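Local coordinates for protein D,D-dipeptidase/D,D-carboxypeptidase (Enterococcus faecalis, PDB 4MUQ) that acts as a zinc-dependent D,D-dipeptidase in vancomycin resistance, hydrolysing D-Ala-D-Ala, and probably also as a D,D-carboxypeptidase on peptides ending in D-Ala-D-Ala, at residues A113-L118 with P166-Y171. Sequence-based numbering, arbitrary orientation.
With ZN (zinc ion), chain B; LY0 ((2R)-3-[(R)-[(1R)-1-aminoethyl](hydroxy)phosphoryl]-2-methylpropanoic acid), chain C; 2D8 ((2R)-3-[(R)-[(1S)-1-aminoethyl](hydroxy)phosphoryl]-2-methylpropanoic acid), chain D.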
ATOM      1  N   ALA A 113      -2.839  -4.768  -0.136  1.00  8.43           N
ATOM      2  CA  ALA A 113      -2.677  -4.967   1.304  1.00  9.50           C
ATOM      3  C   ALA A 113      -2.737  -6.425   1.673  1.00  9.37           C
ATOM      4  O   ALA A 113      -3.491  -7.197   1.099  1.00 10.04           O
ATOM      5  CB  ALA A 113      -3.738  -4.191   2.071  1.00 10.63           C
ATOM      6  N   ILE A 114      -1.939  -6.782   2.665  1.00  9.44           N
ATOM      7  CA  ILE A 114      -1.919  -8.147   3.150  1.00  9.90           C
ATOM      8  C   ILE A 114      -1.820  -8.161   4.669  1.00  9.61           C
ATOM      9  O   ILE A 114      -1.087  -7.377   5.269  1.00 10.08           O
ATOM     10  CB  ILE A 114      -0.785  -8.958   2.481  1.00 11.50           C
ATOM     11  CG1 ILE A 114      -0.908 -10.435   2.852  1.00 16.45           C
ATOM     12  CG2 ILE A 114       0.591  -8.394   2.818  1.00 13.72           C
ATOM     13  CD1 ILE A 114      -0.553 -11.385   1.733  1.00 27.45           C
ATOM     14  N   ASP A 115      -2.584  -9.070   5.279  1.00  9.51           N
ATOM     15  CA  ASP A 115      -2.462  -9.369   6.698  1.00  9.83           C
ATOM     16  C   ASP A 115      -1.618 -10.624   6.823  1.00 12.07           C
ATOM     17  O   ASP A 115      -1.904 -11.635   6.173  1.00 12.06           O
ATOM     18  CB  ASP A 115      -3.849  -9.569   7.331  1.00 11.75           C
ATOM     19  CG  ASP A 115      -4.694  -8.298   7.312  1.00 14.06           C
ATOM     20  OD1 ASP A 115      -4.123  -7.223   7.249  1.00 12.39           O
ATOM     21  OD2 ASP A 115      -5.942  -8.318   7.326  1.00 19.44           O
ATOM     22  N   LEU A 116      -0.588 -10.560   7.663  1.00 10.78           N
ATOM     23  CA  LEU A 116       0.322 -11.674   7.875  1.00 11.35           C
ATOM     24  C   LEU A 116       0.245 -12.174   9.318  1.00 12.97           C
ATOM     25  O   LEU A 116      -0.068 -11.408  10.239  1.00 15.10           O
ATOM     26  CB  LEU A 116       1.759 -11.239   7.587  1.00 13.51           C
ATOM     27  CG  LEU A 116       2.003 -10.714   6.173  1.00 11.92           C
ATOM     28  CD1 LEU A 116       3.411 -10.163   6.070  1.00 15.31           C
ATOM     29  CD2 LEU A 116       1.794 -11.819   5.148  1.00 16.64           C
ATOM     30  N   GLY A 117       0.536 -13.451   9.518  1.00 14.38           N
ATOM     31  CA  GLY A 117       0.540 -13.998  10.861  1.00 16.92           C
ATOM     32  C   GLY A 117       1.588 -15.060  11.054  1.00 18.72           C
ATOM     33  O   GLY A 117       2.085 -15.662  10.092  1.00 18.03           O
ATOM     34  N   LEU A 118       1.944 -15.275  12.319  1.00 28.44           N
ATOM     35  CA  LEU A 118       2.776 -16.398  12.722  1.00 39.47           C
ATOM     36  C   LEU A 118       2.095 -17.702  12.335  1.00 25.32           C
ATOM     37  O   LEU A 118       0.883 -17.851  12.513  1.00 41.26           O
ATOM     38  CB  LEU A 118       2.984 -16.373  14.234  1.00 48.20           C
ATOM     39  CG  LEU A 118       4.293 -15.779  14.737  1.00 48.85           C
ATOM     40  CD1 LEU A 118       4.352 -15.803  16.253  1.00 38.38           C
ATOM     41  CD2 LEU A 118       5.461 -16.552  14.158  1.00 33.47           C
ATOM     42  N   PRO A 166      -0.398  -4.703  14.280  1.00 11.42           N
ATOM     43  CA  PRO A 166       0.925  -5.256  13.966  1.00 13.22           C
ATOM     44  C   PRO A 166       1.000  -6.005  12.630  1.00 12.81           C
ATOM     45  O   PRO A 166       2.093  -6.120  12.064  1.00 11.38           O
ATOM     46  CB  PRO A 166       1.170  -6.215  15.131  1.00 14.79           C
ATOM     47  CG  PRO A 166       0.455  -5.551  16.303  1.00 14.33           C
ATOM     48  CD  PRO A 166      -0.805  -4.982  15.669  1.00 12.78           C
ATOM     49  N   TRP A 167      -0.142  -6.479  12.131  1.00 10.92           N
ATOM     50  CA  TRP A 167      -0.174  -7.506  11.079  1.00 11.52           C
ATOM     51  C   TRP A 167      -0.453  -7.026   9.662  1.00 10.86           C
ATOM     52  O   TRP A 167      -0.319  -7.818   8.734  1.00 10.85           O
ATOM     53  CB  TRP A 167      -1.252  -8.542  11.412  1.00 12.26           C
ATOM     54  CG  TRP A 167      -2.612  -7.900  11.543  1.00 12.87           C
ATOM     55  CD1 TRP A 167      -3.470  -7.561  10.528  1.00 13.49           C
ATOM     56  CD2 TRP A 167      -3.253  -7.491  12.760  1.00 12.52           C
ATOM     57  NE1 TRP A 167      -4.598  -6.969  11.043  1.00 14.60           N
ATOM     58  CE2 TRP A 167      -4.494  -6.919  12.410  1.00 17.05           C
ATOM     59  CE3 TRP A 167      -2.893  -7.550  14.112  1.00 15.21           C
ATOM     60  CZ2 TRP A 167      -5.375  -6.404  13.363  1.00 15.95           C
ATOM     61  CZ3 TRP A 167      -3.777  -7.043  15.063  1.00 18.46           C
ATOM     62  CH2 TRP A 167      -4.996  -6.462  14.677  1.00 17.56           C
ATOM     63  N   HIS A 168      -0.883  -5.775   9.495  1.00  9.62           N
ATOM     64  CA  HIS A 168      -1.390  -5.284   8.211  1.00  9.38           C
ATOM     65  C   HIS A 168      -0.343  -4.473   7.455  1.00  9.23           C
ATOM     66  O   HIS A 168       0.125  -3.429   7.933  1.00 10.52           O
ATOM     67  CB  HIS A 168      -2.679  -4.477   8.443  1.00  9.97           C
ATOM     68  CG  HIS A 168      -3.270  -3.884   7.200  1.00  8.84           C
ATOM     69  ND1 HIS A 168      -4.504  -4.262   6.703  1.00 10.63           N
ATOM     70  CD2 HIS A 168      -2.822  -2.897   6.391  1.00  9.66           C
ATOM     71  CE1 HIS A 168      -4.774  -3.543   5.625  1.00 12.07           C
ATOM     72  NE2 HIS A 168      -3.773  -2.704   5.423  1.00  9.69           N
ATOM     73  N   PHE A 169       0.012  -4.955   6.265  1.00  8.53           N
ATOM     74  CA  PHE A 169       1.055  -4.308   5.465  1.00  9.66           C
ATOM     75  C   PHE A 169       0.498  -3.848   4.137  1.00  9.25           C
ATOM     76  O   PHE A 169      -0.318  -4.526   3.521  1.00  9.98           O
ATOM     77  CB  PHE A 169       2.246  -5.262   5.275  1.00 10.41           C
ATOM     78  CG  PHE A 169       3.013  -5.475   6.534  1.00 11.15           C
ATOM     79  CD1 PHE A 169       4.137  -4.707   6.805  1.00 13.39           C
ATOM     80  CD2 PHE A 169       2.569  -6.373   7.490  1.00 11.61           C
ATOM     81  CE1 PHE A 169       4.847  -4.860   7.991  1.00 14.60           C
ATOM     82  CE2 PHE A 169       3.262  -6.527   8.684  1.00 14.49           C
ATOM     83  CZ  PHE A 169       4.408  -5.764   8.931  1.00 15.61           C
ATOM     84  N   ARG A 170       0.946  -2.675   3.709  1.00  8.52           N
ATOM     85  CA  ARG A 170       0.464  -2.055   2.480  1.00  9.32           C
ATOM     86  C   ARG A 170       1.614  -1.862   1.503  1.00  8.25           C
ATOM     87  O   ARG A 170       2.671  -1.336   1.882  1.00  9.55           O
ATOM     88  CB  ARG A 170      -0.179  -0.701   2.820  1.00  9.33           C
ATOM     89  CG  ARG A 170      -0.364   0.263   1.640  1.00  9.18           C
ATOM     90  CD  ARG A 170      -1.339  -0.231   0.588  1.00  8.99           C
ATOM     91  NE  ARG A 170      -1.246   0.650  -0.577  1.00  8.96           N
ATOM     92  CZ  ARG A 170      -1.972   1.749  -0.751  1.00 10.44           C
ATOM     93  NH1 ARG A 170      -2.899   2.096   0.130  1.00 10.05           N
ATOM     94  NH2 ARG A 170      -1.770   2.504  -1.831  1.00  9.75           N
ATOM     95  N   TYR A 171       1.429  -2.314   0.266  1.00  8.81           N
ATOM     96  CA  TYR A 171       2.407  -2.048  -0.780  1.00  8.35           C
ATOM     97  C   TYR A 171       2.177  -0.661  -1.363  1.00  8.91           C
ATOM     98  O   TYR A 171       1.078  -0.368  -1.858  1.00 10.07           O
ATOM     99  CB  TYR A 171       2.293  -3.086  -1.884  1.00 10.11           C
ATOM    100  CG  TYR A 171       3.322  -2.922  -2.971  1.00 10.65           C
ATOM    101  CD1 TYR A 171       4.601  -3.411  -2.802  1.00 12.21           C
ATOM    102  CD2 TYR A 171       3.005  -2.279  -4.160  1.00 12.03           C
ATOM    103  CE1 TYR A 171       5.550  -3.270  -3.796  1.00 14.17           C
ATOM    104  CE2 TYR A 171       3.946  -2.141  -5.172  1.00 13.92           C
ATOM    105  CZ  TYR A 171       5.216  -2.639  -4.975  1.00 14.40           C
ATOM    106  OH  TYR A 171       6.175  -2.506  -5.960  1.00 16.77           O
TER
HETATM  107 ZN    ZN B 301      -5.624  -5.993   6.950  0.66 10.28          ZN
HETATM  108  P   LY0 C 302      -7.758  -5.531   8.800  0.50 38.18           P
HETATM  109  C1  LY0 C 302     -10.015  -6.720   9.434  0.50 15.46           C
HETATM  110  N1  LY0 C 302      -8.528  -6.377  11.206  0.50 13.59           N
HETATM  111  C2  LY0 C 302      -8.561  -6.776   9.855  0.50 37.53           C
HETATM  112  C4  LY0 C 302      -8.493  -3.895   9.079  0.50 14.68           C
HETATM  113  C5  LY0 C 302      -8.332  -2.944   7.933  0.50  9.33           C
HETATM  114  C6  LY0 C 302      -9.378  -3.232   6.868  0.50  8.65           C
HETATM  115  C7  LY0 C 302      -8.438  -1.527   8.469  0.50  8.72           C
HETATM  116  O31 LY0 C 302      -7.999  -5.910   7.320  0.50  9.88           O
HETATM  117  O32 LY0 C 302      -6.211  -5.578   9.017  0.50  5.61           O
HETATM  118  O61 LY0 C 302      -9.059  -3.018   5.710  0.50 28.15           O
HETATM  119  O62 LY0 C 302     -10.483  -3.624   7.205  0.50  5.57           O
HETATM  120  C4  2D8 D 303      -8.487  -3.887   9.077  0.50 14.51           C
HETATM  121  C5  2D8 D 303      -8.330  -2.940   7.930  0.50 11.43           C
HETATM  122  C6  2D8 D 303      -9.378  -3.232   6.867  0.50 17.69           C
HETATM  123  C7  2D8 D 303      -8.439  -1.525   8.468  0.50 16.13           C
HETATM  124  N1  2D8 D 303      -7.917  -7.937   9.874  0.50 16.78           N
HETATM  125  P   2D8 D 303      -7.756  -5.524   8.802  0.50  5.77           P
HETATM  126  C1  2D8 D 303      -9.998  -6.736   9.460  0.50 23.25           C
HETATM  127  C2  2D8 D 303      -8.561  -6.688   9.939  0.50  9.95           C
HETATM  128  O31 2D8 D 303      -8.014  -5.918   7.329  0.50 51.75           O
HETATM  129  O32 2D8 D 303      -6.209  -5.580   9.018  0.50 42.59           O
HETATM  130  O61 2D8 D 303      -9.060  -3.018   5.709  0.50  5.05           O
HETATM  131  O62 2D8 D 303     -10.483  -3.624   7.205  0.50 27.78           O
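The zinc site of this Hedgehog/DD-peptidase fold is built on two neighbouring antiparallel strands, with Asp115 on one and His168 on the other. The two residues sit directly opposite each other as an antiparallel non-hydrogen-bonded pair. As paired residues they leave the same face of the sheet, and both reach one zinc ion. Asp115 binds it with both oxygens, unequally: OD1 lies 2.0 Å from the zinc and OD2 2.4 Å. His168 binds through ND1, 2.1 Å from the zinc. Its CG is anti to the backbone N (chi1 178°), which carries the ring out toward the metal. The carboxylate and imidazole planes are 54° apart. His108 completes the protein ligands, and Glu107 accepts a hydrogen bond from His168 NE2, probably fixing the ring's rotation. Phosphinate oxygens O31 and O32 of the D-Ala-D-Ala analogue, modelled as two stereoisomers, also bind the zinc. Trp167 lies beside Asp115, its ring nearly perpendicular to the carboxylate (88°), with Asp115 OD1 in plane at the indole edge, 3.4 Å from Trp167 CD1. On the same edge, Trp167 NE1 donates to inhibitor O32 at 2.9 Å. The indole thus helps hold the metal-bound oxygen.

Three backbone hydrogen bonds join the two segments: Ile114 N to Phe169 O, Phe169 N to Ile114 O (2.8 Å) and Leu116 N to Trp167 O. The other face carries the apolar pair Ile114 and Phe169. Leu116 joins them through its CD1, 4.1 Å from Phe169 CD2, the two side chains crossing at about a right angle. Leu116 and Phe169 pack on helix 134-142, where Phe139 meets the Phe169 ring edge-to-face, and Ile114 touches Leu55 of helix 49-62. The pair forms the centre of a four-stranded antiparallel sheet, with strand 68-72 beside 113-118 and strand 148-150 beside 168-171.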